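Local coordinates for fatty acid-binding protein TM_1468 (Thermotoga maritima, PDB 1MGP) that binds long-chain fatty acids such as palmitate and may take part in lipid transport or fatty acid metabolism, at residues 76-81 against 289-294. Sequence-based numbering, arbitrary orientation.
Sequences YKRIRE and MGKVIT. With PLM (palmitic acid), chain B.
Tyr76, on the last turns of helix 69-81, reaches the start of helix 291-297, probably linking the two alpha/beta domains of this DegV-family protein beside the bound palmitate. Just past strand 280-288, the carbonyl oxygen of selenomethionine Met289 accepts a hydrogen bond from Tyr76 OH (2.7 Å), in the carbonyl plane and on a lone pair, with a C=O...donor angle of 132°. A phenylalanine at Tyr76 would probably leave this buried carbonyl without its hydroxyl partner and the ring less firmly fixed. The Met289 side chain bends at chi3 away from the tyrosine, and its CE meets the palmitate tail at PLM CE (3.8 Å). Gly290 is the N-cap, its amide bound by Asp37. The extended Lys291 chain carries NZ to Glu63, which also pairs with Arg78 NH1, while Arg78 NE bonds to Asn74; the shared carboxylate probably offsets the two like charges, Lys291 NZ and Arg78 NH2 lying 4.4 Å apart. Val292 and Ile293 face the ligand instead, Ile293 CD1 lying 3.8 Å from PLM CA. Thr294 closes the contact, crossing Tyr76 at about a right angle, and Ile79 CD1 comes to 4.1 Å from Thr294 O. With OG1 beside its own backbone N (chi1 -62°), the threonine hydroxyl sits in plane at the ring edge, 3.4 Å from Tyr76 CE1. Gly290 O takes two donors from opposite faces, Thr294 N and Thr294 OG1 (2.7 Å), the hydroxyl standing 41° out of the carbonyl plane.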
ATOM      1  N   TYR A  76      15.115   6.100   5.621  1.00  8.65           N
ATOM      2  CA  TYR A  76      15.262   5.013   6.589  1.00  9.13           C
ATOM      3  C   TYR A  76      16.333   5.357   7.626  1.00  9.50           C
ATOM      4  O   TYR A  76      16.133   5.176   8.831  1.00 10.01           O
ATOM      5  CB  TYR A  76      15.640   3.698   5.899  1.00  9.37           C
ATOM      6  CG  TYR A  76      14.537   3.051   5.082  1.00 10.22           C
ATOM      7  CD1 TYR A  76      13.192   3.219   5.420  1.00 10.79           C
ATOM      8  CD2 TYR A  76      14.842   2.216   4.006  1.00 11.12           C
ATOM      9  CE1 TYR A  76      12.183   2.568   4.707  1.00  9.67           C
ATOM     10  CE2 TYR A  76      13.840   1.560   3.291  1.00  9.47           C
ATOM     11  CZ  TYR A  76      12.517   1.736   3.645  1.00  9.09           C
ATOM     12  OH  TYR A  76      11.529   1.066   2.951  1.00 10.22           O
ATOM     13  N   LYS A  77      17.473   5.852   7.157  1.00 10.14           N
ATOM     14  CA  LYS A  77      18.558   6.214   8.060  1.00 10.64           C
ATOM     15  C   LYS A  77      18.117   7.333   9.001  1.00 11.38           C
ATOM     16  O   LYS A  77      18.344   7.268  10.212  1.00 12.50           O
ATOM     17  CB  LYS A  77      19.784   6.659   7.264  1.00 10.83           C
ATOM     18  CG  LYS A  77      20.966   7.093   8.131  1.00 14.75           C
ATOM     19  CD  LYS A  77      22.175   7.444   7.268  1.00 18.62           C
ATOM     20  CE  LYS A  77      23.335   7.961   8.107  1.00 17.81           C
ATOM     21  NZ  LYS A  77      22.956   9.187   8.866  1.00 18.91           N
ATOM     22  N   ARG A  78      17.464   8.350   8.450  1.00 11.51           N
ATOM     23  CA  ARG A  78      17.021   9.473   9.261  1.00 10.51           C
ATOM     24  C   ARG A  78      15.947   9.160  10.298  1.00 11.33           C
ATOM     25  O   ARG A  78      16.003   9.686  11.410  1.00 13.43           O
ATOM     26  CB  ARG A  78      16.574  10.631   8.362  1.00 11.49           C
ATOM     27  CG  ARG A  78      17.751  11.392   7.752  1.00 11.68           C
ATOM     28  CD  ARG A  78      17.318  12.623   6.953  1.00 11.38           C
ATOM     29  NE  ARG A  78      16.578  12.273   5.745  1.00 10.71           N
ATOM     30  CZ  ARG A  78      15.290  12.532   5.546  1.00 10.24           C
ATOM     31  NH1 ARG A  78      14.576  13.153   6.481  1.00 10.10           N
ATOM     32  NH2 ARG A  78      14.719  12.178   4.403  1.00  9.36           N
ATOM     33  N   ILE A  79      14.976   8.312   9.970  1.00 10.23           N
ATOM     34  CA  ILE A  79      13.959   8.009  10.966  1.00 11.62           C
ATOM     35  C   ILE A  79      14.540   7.093  12.041  1.00 13.20           C
ATOM     36  O   ILE A  79      14.164   7.186  13.206  1.00 11.78           O
ATOM     37  CB  ILE A  79      12.675   7.379  10.348  1.00 12.82           C
ATOM     38  CG1 ILE A  79      11.564   7.379  11.405  1.00 13.69           C
ATOM     39  CG2 ILE A  79      12.948   5.957   9.849  1.00 13.31           C
ATOM     40  CD1 ILE A  79      10.178   7.066  10.866  1.00 13.80           C
ATOM     41  N   ARG A  80      15.465   6.218  11.652  1.00 14.44           N
ATOM     42  CA  ARG A  80      16.101   5.323  12.616  1.00 14.81           C
ATOM     43  C   ARG A  80      16.925   6.125  13.628  1.00 13.80           C
ATOM     44  O   ARG A  80      16.936   5.810  14.815  1.00 13.79           O
ATOM     45  CB  ARG A  80      17.038   4.330  11.916  1.00 17.51           C
ATOM     46  CG  ARG A  80      16.382   3.098  11.304  1.00 22.13           C
ATOM     47  CD  ARG A  80      17.448   2.242  10.612  1.00 25.77           C
ATOM     48  NE  ARG A  80      16.910   1.050   9.954  1.00 28.07           N
ATOM     49  CZ  ARG A  80      16.561  -0.070  10.584  1.00 29.52           C
ATOM     50  NH1 ARG A  80      16.691  -0.167  11.902  1.00 29.15           N
ATOM     51  NH2 ARG A  80      16.087  -1.100   9.891  1.00 30.09           N
ATOM     52  N   GLU A  81      17.611   7.163  13.155  1.00 13.85           N
ATOM     53  CA  GLU A  81      18.462   7.979  14.026  1.00 14.27           C
ATOM     54  C   GLU A  81      17.780   9.151  14.741  1.00 14.52           C
ATOM     55  O   GLU A  81      18.313   9.676  15.724  1.00 13.14           O
ATOM     56  CB  GLU A  81      19.650   8.518  13.226  1.00 14.84           C
ATOM     57  CG  GLU A  81      20.422   7.449  12.466  1.00 17.73           C
ATOM     58  CD  GLU A  81      21.653   7.999  11.765  1.00 19.04           C
ATOM     59  OE1 GLU A  81      21.562   9.107  11.192  1.00 17.43           O
ATOM     60  OE2 GLU A  81      22.706   7.318  11.775  1.00 19.42           O
HETATM   61  N   MSE A 289       8.753  -0.060   1.838  1.00  8.04           N
HETATM   62  CA  MSE A 289       7.679   0.765   2.367  1.00  6.37           C
HETATM   63  C   MSE A 289       8.149   2.214   2.373  1.00  6.26           C
HETATM   64  O   MSE A 289       9.296   2.505   2.732  1.00  8.35           O
HETATM   65  CB  MSE A 289       7.307   0.289   3.773  1.00  5.56           C
HETATM   66  CG  MSE A 289       6.735  -1.123   3.754  1.00  5.84           C
HETATM   67 SE   MSE A 289       6.663  -1.937   5.492  1.00  0.50          SE
HETATM   68  CE  MSE A 289       4.754  -2.248   5.568  1.00  5.29           C
ATOM     69  N   GLY A 290       7.262   3.112   1.957  1.00  6.97           N
ATOM     70  CA  GLY A 290       7.597   4.522   1.884  1.00  6.87           C
ATOM     71  C   GLY A 290       7.750   5.234   3.214  1.00  7.63           C
ATOM     72  O   GLY A 290       7.613   4.633   4.285  1.00  7.69           O
ATOM     73  N   LYS A 291       8.030   6.532   3.136  1.00  5.69           N
ATOM     74  CA  LYS A 291       8.229   7.358   4.322  1.00  5.53           C
ATOM     75  C   LYS A 291       7.028   7.369   5.261  1.00  5.94           C
ATOM     76  O   LYS A 291       7.187   7.279   6.478  1.00  7.46           O
ATOM     77  CB  LYS A 291       8.533   8.804   3.916  1.00  5.36           C
ATOM     78  CG  LYS A 291       9.740   8.981   3.010  1.00  8.35           C
ATOM     79  CD  LYS A 291       9.969  10.472   2.718  1.00  7.93           C
ATOM     80  CE  LYS A 291      11.204  10.694   1.861  1.00 10.75           C
ATOM     81  NZ  LYS A 291      11.376  12.135   1.537  1.00 10.95           N
ATOM     82  N   VAL A 292       5.830   7.495   4.696  1.00  6.66           N
ATOM     83  CA  VAL A 292       4.616   7.543   5.508  1.00  7.80           C
ATOM     84  C   VAL A 292       4.275   6.207   6.167  1.00  7.98           C
ATOM     85  O   VAL A 292       3.973   6.165   7.361  1.00  8.45           O
ATOM     86  CB  VAL A 292       3.414   8.058   4.670  1.00  8.58           C
ATOM     87  CG1 VAL A 292       2.117   7.955   5.470  1.00  8.91           C
ATOM     88  CG2 VAL A 292       3.662   9.511   4.281  1.00  8.90           C
ATOM     89  N   ILE A 293       4.320   5.116   5.405  1.00  8.43           N
ATOM     90  CA  ILE A 293       4.034   3.805   5.978  1.00  7.23           C
ATOM     91  C   ILE A 293       5.111   3.471   7.018  1.00  7.22           C
ATOM     92  O   ILE A 293       4.803   2.977   8.108  1.00  8.09           O
ATOM     93  CB  ILE A 293       4.004   2.693   4.889  1.00  7.35           C
ATOM     94  CG1 ILE A 293       2.715   2.796   4.060  1.00  7.08           C
ATOM     95  CG2 ILE A 293       4.121   1.315   5.539  1.00  6.13           C
ATOM     96  CD1 ILE A 293       1.429   2.535   4.851  1.00  7.46           C
ATOM     97  N   THR A 294       6.371   3.751   6.685  1.00  6.88           N
ATOM     98  CA  THR A 294       7.480   3.480   7.604  1.00  6.50           C
ATOM     99  C   THR A 294       7.364   4.283   8.900  1.00  7.74           C
ATOM    100  O   THR A 294       7.765   3.813   9.972  1.00  9.27           O
ATOM    101  CB  THR A 294       8.844   3.796   6.953  1.00  6.62           C
ATOM    102  OG1 THR A 294       9.037   2.952   5.811  1.00  6.86           O
ATOM    103  CG2 THR A 294       9.986   3.544   7.946  1.00  7.14           C
TER
HETATM  104  C1  PLM B 314      -2.243  10.304   6.956  1.00 18.81           C
HETATM  105  O1  PLM B 314      -3.353  10.639   6.496  1.00 16.31           O
HETATM  106  O2  PLM B 314      -1.564  11.052   7.692  1.00 18.02           O
HETATM  107  C2  PLM B 314      -1.696   8.924   6.602  1.00 18.15           C
HETATM  108  C3  PLM B 314      -1.958   7.868   7.676  1.00 18.01           C
HETATM  109  C4  PLM B 314      -1.375   6.531   7.246  1.00 19.90           C
HETATM  110  C5  PLM B 314      -1.613   5.451   8.280  1.00 19.96           C
HETATM  111  C6  PLM B 314      -0.814   4.204   7.989  1.00 20.33           C
HETATM  112  C7  PLM B 314      -1.034   3.141   9.052  1.00 21.79           C
HETATM  113  C8  PLM B 314      -0.050   1.998   8.887  1.00 22.81           C
HETATM  114  C9  PLM B 314      -0.648   0.870   8.061  1.00 22.06           C
HETATM  115  CA  PLM B 314       0.435  -0.031   7.509  1.00 21.04           C
HETATM  116  CB  PLM B 314      -0.157  -1.209   6.768  1.00 20.05           C
HETATM  117  CC  PLM B 314       0.950  -2.090   6.217  1.00 19.07           C
HETATM  118  CD  PLM B 314       0.390  -3.292   5.458  1.00 18.58           C
HETATM  119  CE  PLM B 314       1.529  -4.164   4.903  1.00 20.07           C
HETATM  120  CF  PLM B 314       1.016  -5.364   4.105  1.00 20.30           C
HETATM  121  CG  PLM B 314       0.856  -5.038   2.623  1.00 23.66           C
HETATM  122  O   HOH W   1      14.744  11.306   1.475  1.00 17.56           O